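Local coordinates for membrane-anchored mycosin mycp1 (Mycobacterium thermoresistibile, PDB 4HVL), which is a membrane-associated serine protease of the subtilisin (S8) family, a mycosin and an essential component of the ESX-1 type VII secretion system, at residues Arg27-Pro32 and Asp97-His101; Pro32-Pro36 and Gly304-Val308; Thr103-Val108 and Ile286-Tyr291. All coordinates share one frame; numbering follows the deposited sequence.

How the contacts relate
The three contacts sit toward one side of the molecule, with centres about 13 Å apart in every pairing. In sequence, contact 1 is complete before contact 3 begins, both segments of contact 3 fall between those of contact 2, and contacts 1 and 2 interleave, sharing P32. Through residues 27-36 the N-terminal part of the chain runs past the turn before helix 102-110 and on to the three-stranded antiparallel sheet (288-289, 295-300, 305-307), whose outermost strands belong to contacts 3 and 2. Y291 joins contact 3 to contact 1 by a hydrogen bond from its OH to A30 O. The N-terminal segment is thereby tied to the subtilisin-like body close to H101, a predicted charge-relay residue.

Contact 1: residues Arg27-Pro32 and Asp97-His101; sequences RVCAAP and DCDAH. With ZN (zinc ion), chain G.
C29 and C98 are joined by a disulfide that ties the N-terminal segment 27-32 to the loop leading into helix 102-110, the helix that follows the predicted charge-relay histidine H101 in this subtilisin fold. The covalent link has SG to SG at 2.1 Å and a chi3 of -91°, close to the relaxed value. Its two halves leave the backbone differently: the sulfur of C98 extends away from its own backbone N (chi1 -157°), whereas that of C29 lies beside its N.

One backbone hydrogen bond reinforces the bridge, from A30 N to C98 O at 3.0 Å, with the donor above the carbonyl plane. Apolar contact follows further along, where the methyl of A100 points at segment 27-32 and meets P32 CD at 3.6 Å.

Within 97-101 the carboxylate of D97 holds the turn. OD1 accepts D99 N at 2.9 Å, an Asx turn, from above the carboxylate plane, while OD2 turns its syn lone pair to H101 N at 3.1 Å. Beyond this turn H101 ND1 is hydrogen-bonded to D70 OD1, and H101 NE2 binds a zinc ion at 2.1 Å, which S312 and a water also ligate.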
# COMPACT_ATOMS: atom_id res chain seq x y z
N ARG A 27 0.34 -13.59 -19.94
CA ARG A 27 0.53 -14.76 -19.09
C ARG A 27 -0.75 -15.21 -18.41
O ARG A 27 -1.60 -14.39 -18.05
CB ARG A 27 1.54 -14.46 -17.99
CG ARG A 27 2.92 -14.05 -18.46
CD ARG A 27 3.80 -13.87 -17.23
NE ARG A 27 5.05 -13.18 -17.53
CZ ARG A 27 5.86 -12.66 -16.60
NH1 ARG A 27 5.57 -12.75 -15.30
NH2 ARG A 27 6.99 -12.05 -16.97
N VAL A 28 -0.83 -16.52 -18.18
CA VAL A 28 -1.90 -17.12 -17.37
C VAL A 28 -1.77 -16.65 -15.92
O VAL A 28 -0.67 -16.40 -15.43
CB VAL A 28 -1.89 -18.66 -17.46
CG1 VAL A 28 -2.94 -19.28 -16.54
CG2 VAL A 28 -2.14 -19.11 -18.89
N CYS A 29 -2.91 -16.49 -15.26
CA CYS A 29 -2.92 -15.89 -13.93
C CYS A 29 -2.30 -16.82 -12.89
O CYS A 29 -2.48 -18.03 -12.93
CB CYS A 29 -4.35 -15.54 -13.54
SG CYS A 29 -5.07 -14.31 -14.67
N ALA A 30 -1.58 -16.22 -11.96
CA ALA A 30 -1.06 -16.94 -10.80
C ALA A 30 -2.15 -17.13 -9.76
O ALA A 30 -3.19 -16.47 -9.81
CB ALA A 30 0.10 -16.16 -10.20
N ALA A 31 -1.89 -18.05 -8.83
CA ALA A 31 -2.73 -18.23 -7.64
C ALA A 31 -1.80 -18.43 -6.45
O ALA A 31 -0.71 -18.96 -6.60
CB ALA A 31 -3.63 -19.42 -7.80
N PRO A 32 -2.21 -17.96 -5.26
CA PRO A 32 -1.39 -18.16 -4.09
C PRO A 32 -1.49 -19.60 -3.63
O PRO A 32 -2.40 -20.34 -4.05
CB PRO A 32 -2.05 -17.25 -3.06
CG PRO A 32 -3.48 -17.28 -3.43
CD PRO A 32 -3.47 -17.26 -4.94
N ASP A 97 -8.00 -10.71 -10.09
CA ASP A 97 -6.62 -10.69 -9.62
C ASP A 97 -5.88 -11.76 -10.42
O ASP A 97 -6.19 -12.93 -10.28
CB ASP A 97 -6.54 -11.02 -8.12
CG ASP A 97 -5.15 -10.92 -7.58
OD1 ASP A 97 -4.23 -10.48 -8.36
OD2 ASP A 97 -4.98 -11.22 -6.37
N CYS A 98 -4.92 -11.34 -11.23
CA CYS A 98 -4.12 -12.26 -12.03
C CYS A 98 -2.73 -12.48 -11.38
O CYS A 98 -1.94 -13.26 -11.88
CB CYS A 98 -3.98 -11.69 -13.46
SG CYS A 98 -3.61 -12.87 -14.77
N ASP A 99 -2.47 -11.84 -10.24
CA ASP A 99 -1.12 -11.79 -9.67
C ASP A 99 -1.02 -12.41 -8.28
O ASP A 99 0.01 -12.32 -7.66
CB ASP A 99 -0.66 -10.33 -9.57
CG ASP A 99 -0.50 -9.67 -10.93
OD1 ASP A 99 -1.47 -9.61 -11.70
OD2 ASP A 99 0.62 -9.25 -11.22
N ALA A 100 -2.10 -12.95 -7.75
CA ALA A 100 -2.08 -13.49 -6.40
C ALA A 100 -1.48 -12.47 -5.45
O ALA A 100 -0.58 -12.78 -4.68
CB ALA A 100 -1.29 -14.79 -6.36
N HIS A 101 -1.98 -11.24 -5.50
CA HIS A 101 -1.42 -10.18 -4.71
C HIS A 101 -2.55 -9.35 -4.09
O HIS A 101 -2.73 -9.37 -2.87
CB HIS A 101 -0.44 -9.35 -5.57
CG HIS A 101 0.37 -8.38 -4.78
ND1 HIS A 101 -0.10 -7.12 -4.47
CD2 HIS A 101 1.59 -8.48 -4.19
CE1 HIS A 101 0.81 -6.47 -3.75
NE2 HIS A 101 1.84 -7.28 -3.56
ZN ZN G . 3.64 -6.52 -2.68
O HOH W 1 5.11 -7.23 -4.06

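Contact 2: residues Pro32-Pro36 and Gly304-Val308; sequences PTVYP and GLVPV
L305 and Y35 bury the greatest areas in this surface contact, and the leucine is the one that reaches out: its CB points at segment 32-36, and its two methyls part to meet different residues. CD2 touches the methyl CG2 of T33 at 3.7 Å, the two side chains crossing at about a right angle. CD1 approaches V34 O and also P36 CD, the latter at 3.9 Å, where the leucine methyl and the proline ring carbon reach toward each other. With CG beside the backbone N (chi1 -57°), CD1 continues the chain in extended form, which carries it toward V34 O and P36, while CD2 branches off toward T33.

Y35 runs the other way, its side chain sliding past that of L305 in the opposite direction. Ring atom CE1 lies 3.8 Å from L305 CB. The strand met here, 305-307, is an outermost member of the three-stranded antiparallel sheet of this subtilisin-family protein, and T33 also bonds through its backbone to N297 and A298 of strand 295-300, next to it.

The phenol oxygen of Y35 comes to rest over the link between V306 and P307, 3.2 Å from P307 N, a proline nitrogen with no hydrogen to offer. The polar connection runs instead through a water in the plane of the ring at its edge: this water lies 2.6 Å from Y35 OH and donates to L305 O at 2.9 Å. The P307 ring also borders the hydroxyl, with CD 3.5 Å from OH.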
# COMPACT_ATOMS: atom_id res chain seq x y z
N PRO A 32 -2.21 -17.96 -5.26
CA PRO A 32 -1.39 -18.16 -4.09
C PRO A 32 -1.49 -19.60 -3.63
O PRO A 32 -2.40 -20.34 -4.05
CB PRO A 32 -2.05 -17.25 -3.06
CG PRO A 32 -3.48 -17.28 -3.43
CD PRO A 32 -3.47 -17.26 -4.94
N THR A 33 -0.60 -19.97 -2.72
CA THR A 33 -0.53 -21.33 -2.23
C THR A 33 -0.06 -21.38 -0.76
O THR A 33 -0.16 -20.39 -0.03
CB THR A 33 0.27 -22.23 -3.23
OG1 THR A 33 0.20 -23.59 -2.82
CG2 THR A 33 1.75 -21.81 -3.40
N VAL A 34 0.44 -22.53 -0.34
CA VAL A 34 0.82 -22.77 1.04
C VAL A 34 2.11 -23.57 1.09
O VAL A 34 2.43 -24.30 0.16
CB VAL A 34 -0.29 -23.56 1.79
CG1 VAL A 34 -1.59 -22.77 1.79
CG2 VAL A 34 -0.52 -24.93 1.16
N TYR A 35 2.87 -23.38 2.17
CA TYR A 35 4.00 -24.25 2.45
C TYR A 35 3.48 -25.61 2.91
O TYR A 35 2.50 -25.68 3.67
CB TYR A 35 4.92 -23.64 3.51
CG TYR A 35 5.87 -22.60 2.96
CD1 TYR A 35 7.00 -22.98 2.25
CD2 TYR A 35 5.61 -21.24 3.12
CE1 TYR A 35 7.87 -22.03 1.74
CE2 TYR A 35 6.48 -20.29 2.59
CZ TYR A 35 7.60 -20.69 1.90
OH TYR A 35 8.45 -19.77 1.36
N PRO A 36 4.13 -26.69 2.45
CA PRO A 36 3.75 -28.01 2.91
C PRO A 36 3.67 -28.05 4.42
O PRO A 36 4.50 -27.47 5.08
CB PRO A 36 4.88 -28.89 2.39
CG PRO A 36 5.27 -28.23 1.11
CD PRO A 36 5.21 -26.77 1.45
N GLY A 304 10.74 -22.42 -7.11
CA GLY A 304 9.86 -22.98 -6.06
C GLY A 304 9.20 -21.94 -5.17
O GLY A 304 9.15 -20.76 -5.51
N LEU A 305 8.73 -22.36 -4.00
CA LEU A 305 7.92 -21.49 -3.13
C LEU A 305 8.70 -20.33 -2.50
O LEU A 305 9.86 -20.49 -2.11
CB LEU A 305 7.26 -22.30 -2.02
CG LEU A 305 6.38 -23.44 -2.54
CD1 LEU A 305 5.76 -24.21 -1.39
CD2 LEU A 305 5.31 -22.92 -3.49
N VAL A 306 8.05 -19.18 -2.40
CA VAL A 306 8.61 -18.04 -1.69
C VAL A 306 7.56 -17.54 -0.69
O VAL A 306 6.37 -17.88 -0.81
CB VAL A 306 9.07 -16.92 -2.66
CG1 VAL A 306 10.16 -17.44 -3.59
CG2 VAL A 306 7.90 -16.38 -3.45
N PRO A 307 7.99 -16.78 0.33
CA PRO A 307 7.02 -16.33 1.33
C PRO A 307 6.15 -15.21 0.79
O PRO A 307 6.49 -14.59 -0.22
CB PRO A 307 7.91 -15.81 2.48
CG PRO A 307 9.29 -16.32 2.20
CD PRO A 307 9.39 -16.48 0.72
N VAL A 308 5.02 -14.98 1.43
CA VAL A 308 4.22 -13.80 1.17
C VAL A 308 4.89 -12.64 1.92
O VAL A 308 5.00 -12.66 3.16
CB VAL A 308 2.77 -13.99 1.69
CG1 VAL A 308 1.94 -12.74 1.47
CG2 VAL A 308 2.10 -15.20 1.03
O HOH W 2 10.82 -20.54 0.65

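Contact 3: residues Thr103-Val108 and Ile286-Tyr291; sequences TLTASV and ITALGY
S107 and A288 form the middle of the contact, where the small methyl of A288 enters the hollow between L104, S107 and V108 on one side of helix 102-110. Its CB is 3.8 Å from L104 CB, 3.4 Å from S107 OG and 4.2 Å from V108 CG2, so one bump is touched by three helix residues spaced over a single turn. The close approach of the backbones, with the L104 and A288 CA atoms 5.4 Å apart, fits so small a knob.

A polar bond lies beside it. L289 N donates to S107 OG at 2.9 Å and 172°, nearly straight, while the same hydroxyl donates back to L104 O in its own helix. The chi1 of 77° that places OG between the backbone N and carbonyl carbon of S107 lets it serve both. L289 CB rests against S107 CB, and the carbonyl of L289 projects toward L104, where its oxygen, for which the model offers no partner, faces L104 CG at 3.5 Å.

At the start of the helical segment T103 turns its methyl to the backbone of G290. The ring of Y291 crosses the T103 side chain at about a right angle, presenting its edge to CB and OG1, while OG1 bonds to D97 and N74.

Around this seam, L104 also packs on F313 and V108 on A316 and Y317 of helix 311-328. Strand 288-289 pairs with strand 295-300 through A288 and V296, and V296 also touches L104, so helix 102-110 touches both the antiparallel sheet and helix 311-328.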
# COMPACT_ATOMS: atom_id res chain seq x y z
N THR A 103 -5.71 -9.68 -3.90
CA THR A 103 -6.64 -10.46 -3.10
C THR A 103 -6.08 -10.59 -1.68
O THR A 103 -6.81 -10.46 -0.69
CB THR A 103 -6.85 -11.86 -3.71
OG1 THR A 103 -7.35 -11.70 -5.06
CG2 THR A 103 -7.84 -12.65 -2.89
N LEU A 104 -4.79 -10.84 -1.60
CA LEU A 104 -4.11 -11.05 -0.29
C LEU A 104 -4.04 -9.75 0.49
O LEU A 104 -4.32 -9.73 1.67
CB LEU A 104 -2.73 -11.68 -0.48
CG LEU A 104 -2.70 -13.18 -0.82
CD1 LEU A 104 -3.34 -13.51 -2.16
CD2 LEU A 104 -1.27 -13.70 -0.80
N THR A 105 -3.65 -8.66 -0.17
CA THR A 105 -3.69 -7.33 0.46
C THR A 105 -5.05 -7.02 1.09
O THR A 105 -5.15 -6.69 2.28
CB THR A 105 -3.38 -6.25 -0.58
OG1 THR A 105 -2.15 -6.59 -1.22
CG2 THR A 105 -3.25 -4.88 0.06
N ALA A 106 -6.10 -7.17 0.28
CA ALA A 106 -7.46 -6.91 0.75
C ALA A 106 -7.81 -7.79 1.96
O ALA A 106 -8.47 -7.31 2.90
CB ALA A 106 -8.48 -7.10 -0.37
N SER A 107 -7.34 -9.04 1.95
CA SER A 107 -7.62 -9.97 3.06
C SER A 107 -6.97 -9.52 4.36
O SER A 107 -7.55 -9.70 5.44
CB SER A 107 -7.22 -11.41 2.74
OG SER A 107 -5.82 -11.62 2.84
N VAL A 108 -5.78 -8.94 4.27
CA VAL A 108 -5.07 -8.44 5.46
C VAL A 108 -5.81 -7.23 6.07
O VAL A 108 -5.97 -7.13 7.29
CB VAL A 108 -3.58 -8.12 5.13
CG1 VAL A 108 -2.92 -7.32 6.23
CG2 VAL A 108 -2.79 -9.40 4.92
N ILE A 286 4.13 -13.54 5.79
CA ILE A 286 2.74 -13.13 5.95
C ILE A 286 1.79 -14.32 5.65
O ILE A 286 2.06 -15.17 4.79
CB ILE A 286 2.44 -11.91 5.05
CG1 ILE A 286 3.25 -10.68 5.48
CG2 ILE A 286 0.95 -11.56 5.01
CD1 ILE A 286 3.07 -10.28 6.93
N THR A 287 0.71 -14.38 6.43
CA THR A 287 -0.43 -15.25 6.15
C THR A 287 -1.56 -14.36 5.70
O THR A 287 -1.80 -13.30 6.29
CB THR A 287 -0.81 -16.03 7.40
OG1 THR A 287 0.29 -16.87 7.75
CG2 THR A 287 -2.06 -16.88 7.19
N ALA A 288 -2.25 -14.79 4.66
CA ALA A 288 -3.35 -14.02 4.11
C ALA A 288 -4.39 -15.01 3.59
O ALA A 288 -4.29 -16.23 3.87
CB ALA A 288 -2.81 -13.10 3.02
N LEU A 289 -5.40 -14.51 2.88
CA LEU A 289 -6.39 -15.35 2.21
C LEU A 289 -6.29 -15.26 0.70
O LEU A 289 -5.94 -14.22 0.14
CB LEU A 289 -7.81 -14.97 2.64
CG LEU A 289 -8.12 -14.93 4.15
CD1 LEU A 289 -9.59 -14.53 4.36
CD2 LEU A 289 -7.80 -16.26 4.80
N GLY A 290 -6.63 -16.36 0.04
CA GLY A 290 -6.60 -16.45 -1.41
C GLY A 290 -7.95 -16.21 -2.06
O GLY A 290 -8.87 -15.63 -1.45
N TYR A 291 -8.07 -16.71 -3.29
CA TYR A 291 -9.20 -16.43 -4.15
C TYR A 291 -10.50 -17.07 -3.67
O TYR A 291 -11.57 -16.71 -4.15
CB TYR A 291 -8.92 -16.90 -5.59
CG TYR A 291 -7.67 -16.33 -6.25
CD1 TYR A 291 -7.12 -15.10 -5.85
CD2 TYR A 291 -7.06 -17.01 -7.31
CE1 TYR A 291 -5.97 -14.59 -6.46
CE2 TYR A 291 -5.92 -16.49 -7.93
CZ TYR A 291 -5.37 -15.28 -7.49
OH TYR A 291 -4.26 -14.75 -8.11